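Local coordinates for periplasmic solute binding protein (PDB 4RY1), which probably binds a sugar in the periplasm and delivers it to an ABC-type transporter, at residues A[314-319]-A[332-337]. Residues are numbered along the deposited sequence; the frame is centred on the assembly and turned at random. Where two conformers were deposited one is given.
Sequences EGVKAL and QKLLED
On the helix that brings L334 and L335 against V316 and K317, K333 NZ forms a salt bridge to D337 OD2 one turn on, at 2.9 Å, on its syn lone pair, with a weak second bond to OD1. No hydrogen bond joins 314-319 to 332-337; the contact is made by aliphatic groups. With CG anti to the backbone N (chi1 178°), L334 points its CD2 methyl across the gap, 4.0 Å from K317 CG and 4.1 Å from V316 CG1. The K317 and L334 side chains run nearly perpendicular where they meet. Farther out, the K317 chain bends at chi3 (-73°), and NZ makes a weak salt bridge back to E314 OE2 at 3.3 Å. L335 fills the more buried side: its CD2 sits 4.0 Å from V316 CG1 and 3.9 Å from V316 O, a backbone carbonyl oxygen, while P326 and I341 pack on it from loops. The axes of the two short helical segments approach to 9.9 Å with a crossing angle of -61°. A318 and L319 pack on helix 13-29, placing these two consecutive, loop-joined helices on the outer side of the lobe that carries helix 13-29, in the two-lobed periplasmic binding protein fold.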
ATOM      1  N   GLU A 314      21.201 -15.365  -4.389  1.00 12.54           N
ATOM      2  CA  GLU A 314      21.787 -14.345  -5.256  1.00 13.83           C
ATOM      3  C   GLU A 314      20.731 -13.299  -5.682  1.00 13.49           C
ATOM      4  O   GLU A 314      20.997 -12.094  -5.720  1.00 13.70           O
ATOM      5  CB  GLU A 314      22.458 -14.989  -6.489  1.00 16.09           C
ATOM      6  CG  GLU A 314      23.695 -15.783  -6.104  1.00 21.44           C
ATOM      7  CD  GLU A 314      24.701 -14.967  -5.309  1.00 45.44           C
ATOM      8  OE1 GLU A 314      25.049 -13.865  -5.780  1.00 39.36           O
ATOM      9  OE2 GLU A 314      25.133 -15.424  -4.213  1.00 37.35           O
ATOM     10  N   GLY A 315      19.519 -13.755  -5.960  1.00 11.25           N
ATOM     11  CA  GLY A 315      18.455 -12.818  -6.314  1.00 10.14           C
ATOM     12  C   GLY A 315      17.970 -12.028  -5.126  1.00 10.67           C
ATOM     13  O   GLY A 315      17.713 -10.828  -5.202  1.00 11.05           O
ATOM     14  N   VAL A 316      17.854 -12.725  -4.006  1.00 11.07           N
ATOM     15  CA  VAL A 316      17.452 -12.096  -2.766  1.00 11.06           C
ATOM     16  C   VAL A 316      18.438 -10.994  -2.353  1.00 11.31           C
ATOM     17  O   VAL A 316      18.041  -9.890  -1.986  1.00 11.08           O
ATOM     18  CB  VAL A 316      17.267 -13.156  -1.646  1.00 12.26           C
ATOM     19  CG1 VAL A 316      17.150 -12.503  -0.291  1.00 10.64           C
ATOM     20  CG2 VAL A 316      16.038 -14.019  -1.919  1.00 13.22           C
ATOM     21  N   LYS A 317      19.730 -11.287  -2.430  1.00 10.31           N
ATOM     22  CA  LYS A 317      20.724 -10.270  -2.081  1.00 11.46           C
ATOM     23  C   LYS A 317      20.688  -9.094  -3.057  1.00 11.35           C
ATOM     24  O   LYS A 317      20.824  -7.942  -2.667  1.00 12.50           O
ATOM     25  CB  LYS A 317      22.103 -10.895  -2.005  1.00 12.09           C
ATOM     26  CG  LYS A 317      22.260 -11.752  -0.761  1.00 17.07           C
ATOM     27  CD  LYS A 317      23.684 -12.262  -0.638  1.00 20.78           C
ATOM     28  CE  LYS A 317      24.013 -13.341  -1.633  1.00 20.71           C
ATOM     29  NZ  LYS A 317      25.428 -13.773  -1.426  1.00 23.42           N
ATOM     30  N   ALA A 318      20.452  -9.386  -4.334  1.00 10.95           N
ATOM     31  CA  ALA A 318      20.394  -8.315  -5.326  1.00 10.71           C
ATOM     32  C   ALA A 318      19.250  -7.349  -5.041  1.00 10.60           C
ATOM     33  O   ALA A 318      19.409  -6.142  -5.126  1.00 11.29           O
ATOM     34  CB  ALA A 318      20.268  -8.900  -6.729  1.00 12.52           C
ATOM     35  N   LEU A 319      18.088  -7.905  -4.738  1.00  9.58           N
ATOM     36  CA  LEU A 319      16.893  -7.089  -4.516  1.00 10.59           C
ATOM     37  C   LEU A 319      16.859  -6.417  -3.152  1.00 10.80           C
ATOM     38  O   LEU A 319      16.238  -5.382  -2.986  1.00 11.20           O
ATOM     39  CB  LEU A 319      15.623  -7.911  -4.715  1.00  9.87           C
ATOM     40  CG  LEU A 319      15.325  -8.198  -6.180  1.00 11.56           C
ATOM     41  CD1 LEU A 319      14.213  -9.213  -6.370  1.00 13.57           C
ATOM     42  CD2 LEU A 319      14.931  -6.907  -6.883  1.00 14.68           C
ATOM     43  N   GLN A 332      14.067 -13.399   4.197  1.00 12.30           N
ATOM     44  CA  GLN A 332      14.257 -12.465   5.309  1.00 12.17           C
ATOM     45  C   GLN A 332      15.438 -12.885   6.165  1.00 12.36           C
ATOM     46  O   GLN A 332      16.209 -12.024   6.568  1.00 13.82           O
ATOM     47  CB  GLN A 332      13.045 -12.344   6.226  1.00 13.84           C
ATOM     48  CG  GLN A 332      11.933 -11.540   5.624  1.00 16.20           C
ATOM     49  CD  GLN A 332      10.795 -11.292   6.599  1.00 17.55           C
ATOM     50  OE1 GLN A 332      11.000 -11.039   7.792  1.00 20.59           O
ATOM     51  NE2 GLN A 332       9.589 -11.312   6.081  1.00 19.79           N
ATOM     52  N   LYS A 333      15.553 -14.181   6.466  1.00 12.54           N
ATOM     53  CA  LYS A 333      16.631 -14.638   7.357  1.00 13.69           C
ATOM     54  C   LYS A 333      17.972 -14.303   6.728  1.00 12.65           C
ATOM     55  O   LYS A 333      18.890 -13.832   7.421  1.00 13.96           O
ATOM     56  CB  LYS A 333      16.500 -16.136   7.660  1.00 14.88           C
ATOM     57  CG  LYS A 333      17.667 -16.740   8.426  1.00 20.78           C
ATOM     58  CD  LYS A 333      17.835 -16.368   9.885  1.00 38.85           C
ATOM     59  CE  LYS A 333      18.690 -17.419  10.634  1.00 36.43           C
ATOM     60  NZ  LYS A 333      19.938 -17.919   9.966  1.00 24.10           N
ATOM     61  N   LEU A 334      18.108 -14.540   5.421  1.00 11.09           N
ATOM     62  CA  LEU A 334      19.355 -14.206   4.720  1.00 11.81           C
ATOM     63  C   LEU A 334      19.702 -12.742   4.842  1.00 12.03           C
ATOM     64  O   LEU A 334      20.840 -12.380   5.152  1.00 12.55           O
ATOM     65  CB  LEU A 334      19.315 -14.640   3.251  1.00 12.50           C
ATOM     66  CG  LEU A 334      20.545 -14.288   2.434  1.00 13.07           C
ATOM     67  CD1 LEU A 334      21.822 -14.899   2.980  1.00 13.94           C
ATOM     68  CD2 LEU A 334      20.337 -14.762   1.003  1.00 14.14           C
ATOM     69  N   LEU A 335      18.721 -11.889   4.595  1.00 11.44           N
ATOM     70  CA  LEU A 335      18.958 -10.449   4.687  1.00 11.76           C
ATOM     71  C   LEU A 335      19.326 -10.003   6.119  1.00 10.81           C
ATOM     72  O   LEU A 335      20.095  -9.075   6.287  1.00 12.68           O
ATOM     73  CB  LEU A 335      17.775  -9.651   4.144  1.00 11.36           C
ATOM     74  CG  LEU A 335      17.509  -9.800   2.656  1.00 11.07           C
ATOM     75  CD1 LEU A 335      16.383  -8.842   2.299  1.00 11.72           C
ATOM     76  CD2 LEU A 335      18.734  -9.548   1.800  1.00 11.45           C
ATOM     77  N   GLU A 336      18.742 -10.643   7.118  0.50 10.96           N
ATOM     78  CA  GLU A 336      19.137 -10.364   8.494  0.50 11.95           C
ATOM     79  C   GLU A 336      20.557 -10.832   8.765  0.50 13.21           C
ATOM     80  O   GLU A 336      21.356 -10.090   9.345  0.50 13.64           O
ATOM     81  CB  GLU A 336      18.189 -11.002   9.486  0.50 14.67           C
ATOM     82  CG  GLU A 336      18.469 -10.499  10.896  0.50 17.53           C
ATOM     83  CD  GLU A 336      17.517 -11.036  11.928  0.50 25.36           C
ATOM     84  OE1 GLU A 336      17.241 -12.252  11.941  0.50 54.61           O
ATOM     85  OE2 GLU A 336      17.058 -10.230  12.752  0.50 35.07           O
ATOM     86  N   ASP A 337      20.882 -12.031   8.294  1.00 12.27           N
ATOM     87  CA  ASP A 337      22.218 -12.604   8.529  1.00 12.74           C
ATOM     88  C   ASP A 337      23.340 -11.742   7.937  1.00 13.23           C
ATOM     89  O   ASP A 337      24.435 -11.666   8.477  1.00 15.86           O
ATOM     90  CB  ASP A 337      22.312 -14.020   7.933  1.00 14.13           C
ATOM     91  CG  ASP A 337      21.483 -15.051   8.695  1.00 14.46           C
ATOM     92  OD1 ASP A 337      21.054 -14.795   9.849  1.00 15.95           O
ATOM     93  OD2 ASP A 337      21.261 -16.144   8.124  1.00 17.10           O
TER